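Local coordinates for protein Asp (Solanum tuberosum, PDB 3RFI) that forms the saposin-like domain of a potato aspartic protease and probably interacts with lipid membranes, as other saposin-like domains do, at residues 13-18 against 98-103; 21-26 against 90-95. All blocks are in the same frame, centred on the assembly; numbering follows the deposited sequence.

Contact 1: 13-18 against 98-103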
loop_
_atom_site.group_PDB
_atom_site.type_symbol
_atom_site.label_atom_id
_atom_site.label_comp_id
_atom_site.label_asym_id
_atom_site.label_seq_id
_atom_site.Cartn_x
_atom_site.Cartn_y
_atom_site.Cartn_z
ATOM N N THR A 13 15.924 7.341 -6.305
ATOM C CA THR A 13 15.140 8.372 -6.968
ATOM C C THR A 13 13.672 8.066 -6.831
ATOM O O THR A 13 12.875 8.944 -6.491
ATOM C CB THR A 13 15.533 8.502 -8.425
ATOM O OG1 THR A 13 16.897 8.951 -8.445
ATOM C CG2 THR A 13 14.658 9.558 -9.151
ATOM N N ILE A 14 13.315 6.795 -7.050
ATOM C CA ILE A 14 11.955 6.405 -6.833
ATOM C C ILE A 14 11.518 6.816 -5.418
ATOM O O ILE A 14 10.476 7.446 -5.243
ATOM C CB ILE A 14 11.753 4.861 -7.006
ATOM C CG1 ILE A 14 11.819 4.448 -8.483
ATOM C CG2 ILE A 14 10.472 4.393 -6.290
ATOM C CD1 ILE A 14 10.692 5.012 -9.403
ATOM N N VAL A 15 12.272 6.422 -4.397
ATOM C CA VAL A 15 11.807 6.705 -3.046
ATOM C C VAL A 15 11.737 8.236 -2.798
ATOM O O VAL A 15 10.707 8.753 -2.330
ATOM C CB VAL A 15 12.686 5.984 -1.965
ATOM C CG1 VAL A 15 12.170 6.289 -0.545
ATOM C CG2 VAL A 15 12.707 4.469 -2.198
ATOM N N SER A 16 12.811 8.945 -3.090
ATOM C CA SER A 16 12.895 10.375 -2.745
ATOM C C SER A 16 11.934 11.194 -3.591
ATOM O O SER A 16 11.231 12.023 -3.052
ATOM C CB SER A 16 14.310 10.907 -2.888
ATOM O OG SER A 16 14.691 10.867 -4.239
ATOM N N GLN A 17 11.893 10.932 -4.899
ATOM C CA GLN A 17 11.077 11.732 -5.820
ATOM C C GLN A 17 9.667 11.235 -6.007
ATOM O O GLN A 17 8.782 12.027 -6.287
ATOM C CB GLN A 17 11.731 11.829 -7.185
ATOM C CG GLN A 17 12.985 12.601 -7.067
ATOM C CD GLN A 17 13.398 13.113 -8.376
ATOM O OE1 GLN A 17 12.561 13.587 -9.160
ATOM N NE2 GLN A 17 14.703 13.026 -8.657
ATOM N N TYR A 18 9.462 9.938 -5.866
ATOM C CA TYR A 18 8.172 9.361 -6.204
ATOM C C TYR A 18 7.565 8.536 -5.084
ATOM O O TYR A 18 6.482 8.020 -5.240
ATOM C CB TYR A 18 8.298 8.410 -7.410
ATOM C CG TYR A 18 8.740 9.103 -8.656
ATOM C CD1 TYR A 18 10.079 9.175 -8.977
ATOM C CD2 TYR A 18 7.812 9.686 -9.509
ATOM C CE1 TYR A 18 10.524 9.797 -10.143
ATOM C CE2 TYR A 18 8.223 10.314 -10.659
ATOM C CZ TYR A 18 9.568 10.359 -10.985
ATOM O OH TYR A 18 9.979 10.954 -12.138
ATOM N N GLU A 98 11.122 4.263 4.379
ATOM C CA GLU A 98 12.412 4.014 4.971
ATOM C C GLU A 98 12.828 2.554 4.711
ATOM O O GLU A 98 13.943 2.300 4.332
ATOM C CB GLU A 98 12.410 4.363 6.472
ATOM C CG GLU A 98 13.736 4.189 7.173
ATOM C CD GLU A 98 14.864 4.827 6.408
ATOM O OE1 GLU A 98 15.914 4.166 6.258
ATOM O OE2 GLU A 98 14.686 5.973 5.931
ATOM N N TYR A 99 11.919 1.612 4.915
ATOM C CA TYR A 99 12.212 0.198 4.567
ATOM C C TYR A 99 12.712 0.036 3.125
ATOM O O TYR A 99 13.720 -0.650 2.861
ATOM C CB TYR A 99 10.917 -0.620 4.728
ATOM C CG TYR A 99 11.070 -2.076 4.422
ATOM C CD1 TYR A 99 10.714 -2.573 3.184
ATOM C CD2 TYR A 99 11.582 -2.957 5.388
ATOM C CE1 TYR A 99 10.811 -3.914 2.903
ATOM C CE2 TYR A 99 11.699 -4.297 5.133
ATOM C CZ TYR A 99 11.324 -4.775 3.869
ATOM O OH TYR A 99 11.460 -6.101 3.595
ATOM N N VAL A 100 11.988 0.624 2.185
ATOM C CA VAL A 100 12.343 0.544 0.761
ATOM C C VAL A 100 13.691 1.224 0.527
ATOM O O VAL A 100 14.553 0.691 -0.188
ATOM C CB VAL A 100 11.301 1.224 -0.101
ATOM C CG1 VAL A 100 11.761 1.277 -1.579
ATOM C CG2 VAL A 100 9.951 0.491 0.089
ATOM N N ASN A 101 13.857 2.398 1.130
ATOM C CA ASN A 101 15.084 3.104 0.945
ATOM C C ASN A 101 16.294 2.278 1.443
ATOM O O ASN A 101 17.337 2.262 0.798
ATOM C CB ASN A 101 15.018 4.432 1.712
ATOM C CG ASN A 101 16.029 5.412 1.210
ATOM O OD1 ASN A 101 16.122 5.636 -0.006
ATOM N ND2 ASN A 101 16.813 5.999 2.122
ATOM N N GLN A 102 16.159 1.641 2.621
ATOM C CA GLN A 102 17.249 0.833 3.144
ATOM C C GLN A 102 17.570 -0.302 2.151
ATOM O O GLN A 102 18.706 -0.679 2.013
ATOM C CB GLN A 102 16.899 0.248 4.520
ATOM C CG GLN A 102 16.772 1.310 5.636
ATOM C CD GLN A 102 18.099 1.857 6.181
ATOM O OE1 GLN A 102 19.091 2.030 5.451
ATOM N NE2 GLN A 102 18.113 2.156 7.507
ATOM N N LEU A 103 16.557 -0.854 1.490
ATOM C CA LEU A 103 16.763 -1.868 0.439
ATOM C C LEU A 103 17.422 -1.306 -0.833
ATOM O O LEU A 103 18.300 -1.964 -1.401
ATOM C CB LEU A 103 15.451 -2.603 0.122
ATOM C CG LEU A 103 15.104 -3.599 1.214
ATOM C CD1 LEU A 103 13.584 -3.873 1.160
ATOM C CD2 LEU A 103 15.900 -4.918 1.046
#
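Val15 comes obliquely to the side-chain amide of Asn101, off the amide plane and at the oxygen end of the group. Its CG1 is 4.0 Å from Asn101 OD1, and its CB is equally near that oxygen. The nitrogen end, ND2, lies farther from the valine than OD1 does. Since Val15 offers only carbon here, OD1 meets it by van der Waals contact. Asn101 CB adds to this, 4.1 Å from Val15 CG1.

The second methyl of Val15 meets a different residue. Its CG2 presses on Val100 CG1 at 3.4 Å, which is tight for two methyl carbons. The two valines do not meet head on. The side chains run alongside each other in opposite senses, and the close touch is between one methyl of each. In Val15, CG1 is anti to the backbone N (chi1 -180°) and CG2 is anti to the carbonyl carbon. This splits the two methyls, setting CG1 beside Asn101 and CG2 against Val100. Val15 thus serves as the one contributor from 13-18, wedged against two consecutive residues of 98-103.

The contact is small, burying 135 Å² in all, and lies at the surface. It joins helix 6-29, which widens into a pi-type turn at 14-18, to helix 90-104. Asn101 also touches Lys12, about one turn earlier on helix 6-29. Just beyond, the Cys11–Cys104 disulfide ties the same two helices covalently.

Contact 2: 21-26 against 90-95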
loop_
_atom_site.group_PDB
_atom_site.type_symbol
_atom_site.label_atom_id
_atom_site.label_comp_id
_atom_site.label_asym_id
_atom_site.label_seq_id
_atom_site.Cartn_x
_atom_site.Cartn_y
_atom_site.Cartn_z
ATOM N N MET A 21 4.153 9.475 -3.554
ATOM C CA MET A 21 3.162 9.359 -4.605
ATOM C C MET A 21 2.830 7.886 -4.893
ATOM O O MET A 21 1.655 7.487 -5.031
ATOM C CB MET A 21 3.696 10.018 -5.835
ATOM C CG MET A 21 2.794 9.991 -7.030
ATOM S SD MET A 21 3.336 11.152 -8.257
ATOM C CE MET A 21 2.305 10.543 -9.596
ATOM N N ILE A 22 3.863 7.061 -4.981
ATOM C CA ILE A 22 3.630 5.662 -5.271
ATOM C C ILE A 22 2.874 4.985 -4.134
ATOM O O ILE A 22 1.928 4.233 -4.385
ATOM C CB ILE A 22 4.958 4.935 -5.577
ATOM C CG1 ILE A 22 5.595 5.538 -6.868
ATOM C CG2 ILE A 22 4.825 3.393 -5.447
ATOM C CD1 ILE A 22 7.088 5.138 -7.109
ATOM N N TRP A 23 3.301 5.241 -2.906
ATOM C CA TRP A 23 2.636 4.680 -1.754
ATOM C C TRP A 23 1.191 5.130 -1.739
ATOM O O TRP A 23 0.309 4.336 -1.445
ATOM C CB TRP A 23 3.281 5.200 -0.471
ATOM C CG TRP A 23 2.582 4.748 0.741
ATOM C CD1 TRP A 23 1.902 5.520 1.662
ATOM C CD2 TRP A 23 2.520 3.405 1.201
ATOM N NE1 TRP A 23 1.396 4.697 2.680
ATOM C CE2 TRP A 23 1.757 3.398 2.400
ATOM C CE3 TRP A 23 2.997 2.182 0.684
ATOM C CZ2 TRP A 23 1.530 2.223 3.133
ATOM C CZ3 TRP A 23 2.738 1.039 1.391
ATOM C CH2 TRP A 23 2.010 1.058 2.578
ATOM N N ASP A 24 0.940 6.406 -2.031
ATOM C CA ASP A 24 -0.447 6.884 -2.072
ATOM C C ASP A 24 -1.327 6.087 -3.046
ATOM O O ASP A 24 -2.500 5.719 -2.776
ATOM C CB ASP A 24 -0.458 8.359 -2.388
ATOM C CG ASP A 24 -0.020 9.218 -1.165
ATOM O OD1 ASP A 24 0.027 10.437 -1.320
ATOM O OD2 ASP A 24 0.303 8.669 -0.071
ATOM N N LEU A 25 -0.730 5.801 -4.180
ATOM C CA LEU A 25 -1.377 5.067 -5.228
ATOM C C LEU A 25 -1.562 3.610 -4.857
ATOM O O LEU A 25 -2.549 3.044 -5.241
ATOM C CB LEU A 25 -0.618 5.193 -6.566
ATOM C CG LEU A 25 -0.681 6.609 -7.160
ATOM C CD1 LEU A 25 0.444 6.814 -8.188
ATOM C CD2 LEU A 25 -2.060 6.958 -7.775
ATOM N N LEU A 26 -0.606 3.026 -4.148
ATOM C CA LEU A 26 -0.686 1.642 -3.724
ATOM C C LEU A 26 -1.898 1.589 -2.803
ATOM O O LEU A 26 -2.759 0.752 -2.980
ATOM C CB LEU A 26 0.586 1.200 -2.963
ATOM C CG LEU A 26 0.734 -0.233 -2.470
ATOM C CD1 LEU A 26 2.219 -0.444 -2.112
ATOM C CD2 LEU A 26 -0.103 -0.372 -1.177
ATOM N N GLU A 90 0.891 8.826 8.754
ATOM C CA GLU A 90 2.308 9.261 8.571
ATOM C C GLU A 90 3.354 8.222 8.960
ATOM O O GLU A 90 4.250 7.907 8.177
ATOM C CB GLU A 90 2.630 10.562 9.355
ATOM C CG GLU A 90 2.566 11.845 8.561
ATOM C CD GLU A 90 3.194 11.760 7.162
ATOM O OE1 GLU A 90 2.422 11.950 6.196
ATOM O OE2 GLU A 90 4.422 11.535 7.014
ATOM N N GLY A 91 3.248 7.732 10.195
ATOM C CA GLY A 91 4.124 6.690 10.689
ATOM C C GLY A 91 4.239 5.511 9.737
ATOM O O GLY A 91 5.324 5.025 9.483
ATOM N N THR A 92 3.109 5.037 9.214
ATOM C CA THR A 92 3.120 3.859 8.375
ATOM C C THR A 92 3.828 4.131 7.032
ATOM O O THR A 92 4.702 3.372 6.624
ATOM C CB THR A 92 1.704 3.351 8.169
ATOM O OG1 THR A 92 1.177 2.969 9.442
ATOM C CG2 THR A 92 1.669 2.168 7.160
ATOM N N LYS A 93 3.433 5.219 6.376
ATOM C CA LYS A 93 4.067 5.704 5.160
ATOM C C LYS A 93 5.559 5.840 5.365
ATOM O O LYS A 93 6.330 5.336 4.558
ATOM C CB LYS A 93 3.468 7.061 4.753
ATOM C CG LYS A 93 4.286 7.803 3.679
ATOM C CD LYS A 93 4.055 9.343 3.732
ATOM C CE LYS A 93 2.563 9.685 3.892
ATOM N NZ LYS A 93 2.180 10.917 3.168
ATOM N N GLU A 94 5.973 6.498 6.450
ATOM C CA GLU A 94 7.397 6.801 6.641
ATOM C C GLU A 94 8.180 5.489 6.878
ATOM O O GLU A 94 9.317 5.335 6.418
ATOM C CB GLU A 94 7.618 7.785 7.791
ATOM C CG GLU A 94 6.944 9.193 7.608
ATOM C CD GLU A 94 6.974 10.059 8.908
ATOM O OE1 GLU A 94 7.722 9.719 9.850
ATOM O OE2 GLU A 94 6.233 11.073 9.012
ATOM N N LYS A 95 7.554 4.549 7.587
ATOM C CA LYS A 95 8.174 3.249 7.874
ATOM C C LYS A 95 8.361 2.514 6.540
ATOM O O LYS A 95 9.389 1.887 6.286
ATOM C CB LYS A 95 7.221 2.448 8.780
ATOM C CG LYS A 95 7.683 1.067 9.223
ATOM C CD LYS A 95 6.961 0.736 10.542
ATOM C CE LYS A 95 6.808 -0.749 10.752
ATOM N NZ LYS A 95 8.140 -1.385 10.995
HETATM O O HOH W 1 0.048 11.829 0.825
#
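Trp23 of helix 6-29 packs against Lys93 and Thr92 at the start of helix 90-104, within the saposin-like fold. The order of the halves, region 2 ahead of region 1, is the permuted arrangement known from plant aspartic protease inserts. The short helical segments stand 10.9 Å apart at their axes, and the indole spans much of that distance. Its CG is anti to the backbone N (chi1 175°), which extends the ring across to Lys93 and Thr92.

Lys93 CA makes an off-centre CH-pi contact with the pyrrole part of the indole, 4.2 Å from the centroid of the Trp23 five-membered ring and 29° from its normal. Lys93 CB is 3.8 Å from Trp23 NE1, and Lys93 CG is near CD1. At the benzene end, Thr92 CG2 comes within 4.0 Å of Trp23 CZ2, the two side chains meeting at about a right angle. Polar ends turn to the preceding helix 71-87: Trp23 NE1 is bonded to Leu87 O, and Thr92 OG1 to Gln86 OE1. The N-H bond probably limits how far the indole can turn. An alanine here removes the indole N-H and ring, which would probably leave Leu87 O without that donor bond and open a gap beside Lys93 and Thr92.

Past CG, the lysine chain bends at chi3 (-44°) and again at chi4. Its NZ makes a weak hydrogen bond within a salt bridge to Glu90 OE1, at 3.2 Å. Asp24 is near but not paired directly, with OD2 4.4 Å from Lys93 NZ. A water mediates instead: it donates to Asp24 OD1 at 2.6 Å and weakly accepts from Lys93 NZ at 3.3 Å.

Contacts 1 and 2 are two points along the same pairing of helix 6-29 with helix 90-104, with centres about 11 Å apart. Along the chain, both segments of contact 2 lie between those of contact 1. Contact 2 is also the more central: its centre lies about 7 Å from the centre of the chain, that of contact 1 about 14 Å. They differ in kind: valine methyls and an amide in one, an indole with a salt bridge and a water link at its border in the other. On helix 6-29, Ile14 CG2 is 3.6 Å from Ile22 CD1 in one of two Ile22 conformers, so this touch between the contacts is doubtful.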